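PDB 3M3M: glutathione S-transferase from Pseudomonas fluorescens, which binds glutathione and probably catalyses its conjugation to electrophilic compounds, as glutathione transferases generally do. Local coordinates for residues A[131-136]-A[175-181]; A[146-152]-A[187-191]. All blocks are in the same frame, centred on the assembly; numbering follows the deposited sequence.

Contact 1 (A[131-136]-A[175-181]); sequences LHKRGY and GFDLSRY
Tyr-136 and Phe-176 lock helix 125-146 to the loop that leads into helix 182-192, inside the all-helical C-terminal domain of the glutathione S-transferase fold. The tight part is aromatic. Phe-176 turns its edge to the Tyr-136 ring in a T-shaped pair, CD1 of Phe-176 standing 3.6 Å above the centre of the tyrosine ring, with the planes at 76°. One face of Phe-176 in turn takes the edge of His-132, whose CD2 lies 3.5 Å from Phe-176 CZ, while His-132 NE2 bonds to Gly-174 O. Gly-135 lets the phenylalanine come close to the helix backbone, its CA 3.8 Å from Phe-176 CE1. Ile-108 and Ala-111 of helix 87-117 also touch Phe-176. The other face of Tyr-136 looks to the looser, solvent side. There the exposed Arg-180, extended from CG to NE, lays its guanidinium almost flat on the ring (planes 16° apart), with NH1 3.4 Å from Tyr-136 CZ. At the rim of the ring, Tyr-136 OH accepts from Asp-177 N (3.0 Å) and also meets a water at 2.6 Å, which gives a weak bond to Gly-175 O. Tyr-181 OH reaches Tyr-136 CD1 and is hydrogen-bonded to Asp-140 OD1. Tyr-136 thus has Phe-176 on one face and a stacked guanidinium on the other, and its hydroxyl ties down the loop backbone where the aromatic core gives way to water.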
loop_
_atom_site.group_PDB
_atom_site.type_symbol
_atom_site.label_atom_id
_atom_site.label_comp_id
_atom_site.label_asym_id
_atom_site.label_seq_id
_atom_site.Cartn_x
_atom_site.Cartn_y
_atom_site.Cartn_z
ATOM N N LEU A 131 -11.855 -9.229 -11.504
ATOM C CA LEU A 131 -10.753 -8.683 -10.647
ATOM C C LEU A 131 -9.746 -9.779 -10.381
ATOM O O LEU A 131 -8.562 -9.552 -10.332
ATOM C CB LEU A 131 -11.330 -8.154 -9.326
ATOM C CG LEU A 131 -12.396 -7.074 -9.442
ATOM C CD1 LEU A 131 -12.892 -6.725 -7.997
ATOM C CD2 LEU A 131 -11.943 -5.795 -10.182
ATOM N N HIS A 132 -10.178 -10.999 -10.149
ATOM C CA HIS A 132 -9.237 -12.069 -10.015
ATOM C C HIS A 132 -8.336 -12.224 -11.229
ATOM O O HIS A 132 -7.146 -12.374 -11.092
ATOM C CB HIS A 132 -9.948 -13.411 -9.698
ATOM C CG HIS A 132 -10.094 -13.633 -8.229
ATOM N ND1 HIS A 132 -10.470 -14.846 -7.694
ATOM C CD2 HIS A 132 -10.006 -12.760 -7.194
ATOM C CE1 HIS A 132 -10.527 -14.735 -6.374
ATOM N NE2 HIS A 132 -10.225 -13.475 -6.045
ATOM N N LYS A 133 -8.907 -12.203 -12.413
ATOM C CA LYS A 133 -8.075 -12.406 -13.619
ATOM C C LYS A 133 -7.033 -11.290 -13.750
ATOM O O LYS A 133 -5.851 -11.608 -13.982
ATOM C CB LYS A 133 -8.941 -12.405 -14.895
ATOM C CG LYS A 133 -9.692 -13.770 -14.924
ATOM C CD LYS A 133 -10.510 -13.956 -16.229
ATOM C CE LYS A 133 -11.408 -15.213 -16.006
ATOM N NZ LYS A 133 -12.134 -15.540 -17.275
ATOM N N ARG A 134 -7.438 -10.049 -13.487
ATOM C CA ARG A 134 -6.517 -8.939 -13.709
ATOM C C ARG A 134 -5.527 -8.904 -12.545
ATOM O O ARG A 134 -4.354 -8.504 -12.773
ATOM C CB ARG A 134 -7.268 -7.584 -13.844
ATOM C CG ARG A 134 -8.078 -7.624 -15.145
ATOM C CD ARG A 134 -8.845 -6.347 -15.485
ATOM N NE ARG A 134 -8.248 -5.693 -16.653
ATOM C CZ ARG A 134 -8.534 -4.452 -17.055
ATOM N NH1 ARG A 134 -7.892 -3.958 -18.108
ATOM N NH2 ARG A 134 -9.450 -3.701 -16.409
ATOM N N GLY A 135 -5.972 -9.252 -11.333
ATOM C CA GLY A 135 -5.010 -9.208 -10.177
ATOM C C GLY A 135 -3.956 -10.258 -10.338
ATOM O O GLY A 135 -2.789 -10.035 -10.059
ATOM N N TYR A 136 -4.329 -11.428 -10.801
ATOM C CA TYR A 136 -3.345 -12.477 -11.023
ATOM C C TYR A 136 -2.317 -12.048 -12.094
ATOM O O TYR A 136 -1.191 -12.388 -12.027
ATOM C CB TYR A 136 -4.050 -13.781 -11.410
ATOM C CG TYR A 136 -4.519 -14.616 -10.234
ATOM C CD1 TYR A 136 -3.669 -14.941 -9.182
ATOM C CD2 TYR A 136 -5.798 -15.103 -10.182
ATOM C CE1 TYR A 136 -4.114 -15.740 -8.103
ATOM C CE2 TYR A 136 -6.224 -15.872 -9.120
ATOM C CZ TYR A 136 -5.382 -16.191 -8.095
ATOM O OH TYR A 136 -5.862 -16.939 -7.076
ATOM N N GLY A 175 -9.249 -13.584 -1.884
ATOM C CA GLY A 175 -9.360 -14.870 -2.585
ATOM C C GLY A 175 -8.242 -15.232 -3.534
ATOM O O GLY A 175 -8.320 -16.247 -4.239
ATOM N N PHE A 176 -7.183 -14.444 -3.579
ATOM C CA PHE A 176 -5.961 -14.859 -4.279
ATOM C C PHE A 176 -5.134 -15.897 -3.548
ATOM O O PHE A 176 -4.852 -15.787 -2.342
ATOM C CB PHE A 176 -5.048 -13.620 -4.620
ATOM C CG PHE A 176 -5.775 -12.584 -5.428
ATOM C CD1 PHE A 176 -5.731 -12.636 -6.866
ATOM C CD2 PHE A 176 -6.497 -11.535 -4.799
ATOM C CE1 PHE A 176 -6.445 -11.635 -7.647
ATOM C CE2 PHE A 176 -7.226 -10.572 -5.610
ATOM C CZ PHE A 176 -7.197 -10.640 -7.011
ATOM N N ASP A 177 -4.682 -16.897 -4.310
ATOM C CA ASP A 177 -3.958 -17.994 -3.699
ATOM C C ASP A 177 -2.479 -17.764 -3.903
ATOM O O ASP A 177 -1.912 -18.015 -5.008
ATOM C CB ASP A 177 -4.411 -19.293 -4.380
ATOM C CG ASP A 177 -3.678 -20.518 -3.863
ATOM O OD1 ASP A 177 -2.815 -20.466 -2.939
ATOM O OD2 ASP A 177 -4.009 -21.625 -4.424
ATOM N N LEU A 178 -1.817 -17.273 -2.845
ATOM C CA LEU A 178 -0.422 -16.897 -3.015
ATOM C C LEU A 178 0.461 -18.113 -3.022
ATOM O O LEU A 178 1.638 -17.988 -3.214
ATOM C CB LEU A 178 0.066 -15.921 -1.885
ATOM C CG LEU A 178 -0.702 -14.544 -2.004
ATOM C CD1 LEU A 178 -0.216 -13.683 -0.901
ATOM C CD2 LEU A 178 -0.442 -13.865 -3.337
ATOM N N SER A 179 -0.096 -19.324 -2.740
ATOM C CA SER A 179 0.791 -20.521 -2.827
ATOM C C SER A 179 1.226 -20.768 -4.274
ATOM O O SER A 179 2.232 -21.451 -4.491
ATOM C CB SER A 179 0.133 -21.824 -2.279
ATOM O OG SER A 179 -0.911 -22.264 -3.183
ATOM N N ARG A 180 0.530 -20.166 -5.261
ATOM C CA ARG A 180 0.940 -20.167 -6.657
ATOM C C ARG A 180 2.175 -19.266 -6.942
ATOM O O ARG A 180 2.778 -19.333 -8.059
ATOM C CB ARG A 180 -0.224 -19.650 -7.508
ATOM C CG ARG A 180 -1.539 -20.412 -7.323
ATOM C CD ARG A 180 -2.452 -19.855 -8.387
ATOM N NE ARG A 180 -3.766 -20.426 -8.233
ATOM C CZ ARG A 180 -4.837 -20.025 -8.934
ATOM N NH1 ARG A 180 -4.747 -19.020 -9.831
ATOM N NH2 ARG A 180 -6.017 -20.614 -8.696
ATOM N N TYR A 181 2.576 -18.474 -5.936
ATOM C CA TYR A 181 3.615 -17.439 -6.094
ATOM C C TYR A 181 4.705 -17.572 -5.033
ATOM O O TYR A 181 4.845 -16.749 -4.095
ATOM C CB TYR A 181 2.908 -16.045 -5.963
ATOM C CG TYR A 181 1.934 -15.851 -7.110
ATOM C CD1 TYR A 181 2.415 -15.430 -8.361
ATOM C CD2 TYR A 181 0.572 -16.108 -6.965
ATOM C CE1 TYR A 181 1.524 -15.260 -9.443
ATOM C CE2 TYR A 181 -0.346 -15.988 -8.089
ATOM C CZ TYR A 181 0.200 -15.515 -9.324
ATOM O OH TYR A 181 -0.679 -15.381 -10.361
HETATM O O HOH W 1 -8.233 -17.904 -7.149
#

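Contact 2 (A[146-152]-A[187-191])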
loop_
_atom_site.group_PDB
_atom_site.type_symbol
_atom_site.label_atom_id
_atom_site.label_comp_id
_atom_site.label_asym_id
_atom_site.label_seq_id
_atom_site.Cartn_x
_atom_site.Cartn_y
_atom_site.Cartn_z
ATOM N N LEU A 146 10.616 -11.068 -8.955
ATOM C CA LEU A 146 11.152 -11.475 -7.647
ATOM C C LEU A 146 11.787 -12.891 -7.825
ATOM O O LEU A 146 12.329 -13.435 -6.865
ATOM C CB LEU A 146 10.007 -11.509 -6.648
ATOM C CG LEU A 146 9.601 -10.033 -6.329
ATOM C CD1 LEU A 146 8.286 -10.078 -5.572
ATOM C CD2 LEU A 146 10.748 -9.253 -5.550
ATOM N N SER A 147 11.623 -13.481 -9.025
ATOM C CA SER A 147 12.281 -14.797 -9.304
ATOM C C SER A 147 13.743 -14.543 -9.661
ATOM O O SER A 147 14.555 -15.512 -9.756
ATOM C CB SER A 147 11.479 -15.588 -10.390
ATOM O OG SER A 147 10.220 -16.026 -9.834
ATOM N N ARG A 148 14.100 -13.273 -9.875
ATOM C CA ARG A 148 15.398 -12.786 -10.325
ATOM C C ARG A 148 16.118 -11.866 -9.349
ATOM O O ARG A 148 17.348 -11.831 -9.314
ATOM C CB ARG A 148 15.302 -12.015 -11.635
ATOM C CG ARG A 148 14.817 -12.951 -12.698
ATOM C CD ARG A 148 14.692 -12.341 -14.052
ATOM N NE ARG A 148 14.101 -13.343 -14.980
ATOM C CZ ARG A 148 14.741 -14.398 -15.529
ATOM N NH1 ARG A 148 16.005 -14.722 -15.217
ATOM N NH2 ARG A 148 14.091 -15.175 -16.383
ATOM N N THR A 149 15.387 -11.044 -8.590
ATOM C CA THR A 149 16.027 -10.122 -7.624
ATOM C C THR A 149 15.220 -10.278 -6.315
ATOM O O THR A 149 14.071 -10.660 -6.304
ATOM C CB THR A 149 16.006 -8.607 -8.042
ATOM O OG1 THR A 149 14.635 -8.204 -8.291
ATOM C CG2 THR A 149 16.877 -8.294 -9.296
ATOM N N PRO A 150 15.819 -9.935 -5.205
ATOM C CA PRO A 150 15.125 -10.254 -3.964
ATOM C C PRO A 150 14.124 -9.133 -3.542
ATOM O O PRO A 150 13.224 -9.391 -2.718
ATOM C CB PRO A 150 16.277 -10.232 -2.925
ATOM C CG PRO A 150 17.298 -9.430 -3.533
ATOM C CD PRO A 150 17.250 -9.643 -4.991
ATOM N N TYR A 151 14.311 -7.954 -4.096
ATOM C CA TYR A 151 13.296 -6.864 -3.884
ATOM C C TYR A 151 12.933 -6.396 -5.285
ATOM O O TYR A 151 13.509 -6.890 -6.294
ATOM C CB TYR A 151 13.873 -5.698 -3.079
ATOM C CG TYR A 151 14.114 -6.121 -1.645
ATOM C CD1 TYR A 151 13.052 -6.250 -0.732
ATOM C CD2 TYR A 151 15.388 -6.406 -1.212
ATOM C CE1 TYR A 151 13.298 -6.660 0.615
ATOM C CE2 TYR A 151 15.629 -6.850 0.114
ATOM C CZ TYR A 151 14.583 -6.936 1.009
ATOM O OH TYR A 151 14.866 -7.288 2.338
ATOM N N LEU A 152 11.919 -5.533 -5.380
ATOM C CA LEU A 152 11.476 -5.192 -6.757
ATOM C C LEU A 152 12.523 -4.423 -7.501
ATOM O O LEU A 152 12.596 -4.562 -8.752
ATOM C CB LEU A 152 10.115 -4.394 -6.703
ATOM C CG LEU A 152 9.019 -5.366 -6.258
ATOM C CD1 LEU A 152 7.827 -4.477 -5.867
ATOM C CD2 LEU A 152 8.608 -6.346 -7.356
ATOM N N TRP A 187 9.617 -13.071 -0.923
ATOM C CA TRP A 187 9.767 -11.614 -0.756
ATOM C C TRP A 187 8.978 -11.069 0.451
ATOM O O TRP A 187 9.490 -10.185 1.217
ATOM C CB TRP A 187 9.321 -10.975 -2.075
ATOM C CG TRP A 187 9.064 -9.485 -2.052
ATOM C CD1 TRP A 187 9.934 -8.467 -2.189
ATOM C CD2 TRP A 187 7.747 -8.913 -2.006
ATOM N NE1 TRP A 187 9.232 -7.221 -2.159
ATOM C CE2 TRP A 187 7.891 -7.488 -2.108
ATOM C CE3 TRP A 187 6.473 -9.498 -1.901
ATOM C CZ2 TRP A 187 6.756 -6.580 -2.089
ATOM C CZ3 TRP A 187 5.315 -8.602 -1.883
ATOM C CH2 TRP A 187 5.502 -7.164 -1.988
HETATM N N MSE A 188 7.736 -11.562 0.656
HETATM C CA MSE A 188 6.942 -11.109 1.803
HETATM C C MSE A 188 7.782 -11.474 3.062
HETATM O O MSE A 188 7.816 -10.723 4.015
HETATM C CB MSE A 188 5.645 -11.865 1.901
HETATM C CG MSE A 188 4.687 -11.258 0.914
HETATM SE SE MSE A 188 3.015 -12.237 0.647
HETATM C CE MSE A 188 2.398 -12.675 2.537
ATOM N N GLN A 189 8.287 -12.710 3.104
ATOM C CA GLN A 189 9.239 -13.051 4.212
ATOM C C GLN A 189 10.409 -12.110 4.468
ATOM O O GLN A 189 10.663 -11.754 5.630
ATOM C CB GLN A 189 9.717 -14.510 4.043
ATOM C CG GLN A 189 8.936 -15.363 4.891
ATOM C CD GLN A 189 9.572 -15.238 6.228
ATOM O OE1 GLN A 189 10.803 -14.982 6.288
ATOM N NE2 GLN A 189 8.795 -15.342 7.296
ATOM N N ARG A 190 11.089 -11.634 3.418
ATOM C CA ARG A 190 12.147 -10.677 3.512
ATOM C C ARG A 190 11.669 -9.317 4.048
ATOM O O ARG A 190 12.309 -8.726 4.876
ATOM C CB ARG A 190 12.850 -10.421 2.145
ATOM C CG ARG A 190 13.534 -11.664 1.701
ATOM C CD ARG A 190 14.659 -11.350 0.709
ATOM N NE ARG A 190 13.953 -11.398 -0.483
ATOM C CZ ARG A 190 13.634 -12.463 -1.217
ATOM N NH1 ARG A 190 14.054 -13.724 -1.043
ATOM N NH2 ARG A 190 12.867 -12.205 -2.210
ATOM N N VAL A 191 10.540 -8.836 3.537
ATOM C CA VAL A 191 9.976 -7.589 4.024
ATOM C C VAL A 191 9.716 -7.688 5.503
ATOM O O VAL A 191 10.139 -6.844 6.283
ATOM C CB VAL A 191 8.664 -7.263 3.224
ATOM C CG1 VAL A 191 7.897 -6.067 3.916
ATOM C CG2 VAL A 191 9.120 -6.933 1.715
HETATM O O HOH W 2 11.632 -13.865 -4.079
HETATM O O HOH W 3 13.676 -6.089 4.472
#
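Arg-190 and Pro-150 join helix 182-192 to the loop after helix 125-146, within the helical C-terminal domain of the glutathione S-transferase fold. The carbonyl of Pro-150 takes two bonds from one guanidinium: Arg-190 NE at 3.1 Å, tilted 31° from the carbonyl plane, and NH2 at 2.9 Å, in that plane and on a lone pair. The arginine chain bends at chi3 (-89°), which lays one guanidinium face over Pro-150 CB. Arg-190 NH2 has a second acceptor, a water 2.8 Å away that donates to Leu-146 O, giving that carbonyl a partner. Pro-150 O also lies in the plane of the Trp-187 indole, at its CD1 edge. Trp-187 itself is sandwiched: Leu-146 CD1 makes a CH-pi contact 3.9 Å from the centroid of the five-membered ring, and Val-191 CG2 lies over the opposite face. The indole NE1 of the buried Trp-187 is satisfied by Asp-161 OD1 of helix 159-168, an oxygen that also accepts from Leu-152 N. Within the loop, Thr-149 OG1 donates to Tyr-151 O (2.6 Å) and is also hydrogen-bonded to Gln-145 NE2. The Tyr-151 ring meets that of Tyr-157 and brings its hydroxyl to Arg-190 CB. That hydroxyl, Tyr-151 OH, shares a water at 2.7 Å, and the same water donates to Arg-190 O over 3.0 Å.

Contacts 1 and 2 pin the same two parts of the chain together at successive levels. Segments 131-136 and 146-152 come from helix 125-146 and the loop that follows it; segments 175-181 and 187-191 are the loop before helix 182-192 and the second half of that helix. The contact centres are about 17 Å apart, yet the two meet where Leu-178 CD1 packs 3.9 Å from the selenium (SE) of Met-188, a selenomethionine. Neither includes a glutathione-pocket residue. Tyr-167, which binds glutathione, lies near both: its side chain is about 8 Å from that of Phe-176 and about 9 Å from that of Trp-187. Bound glutathione lies about 13 Å from the Leu-131 side chain.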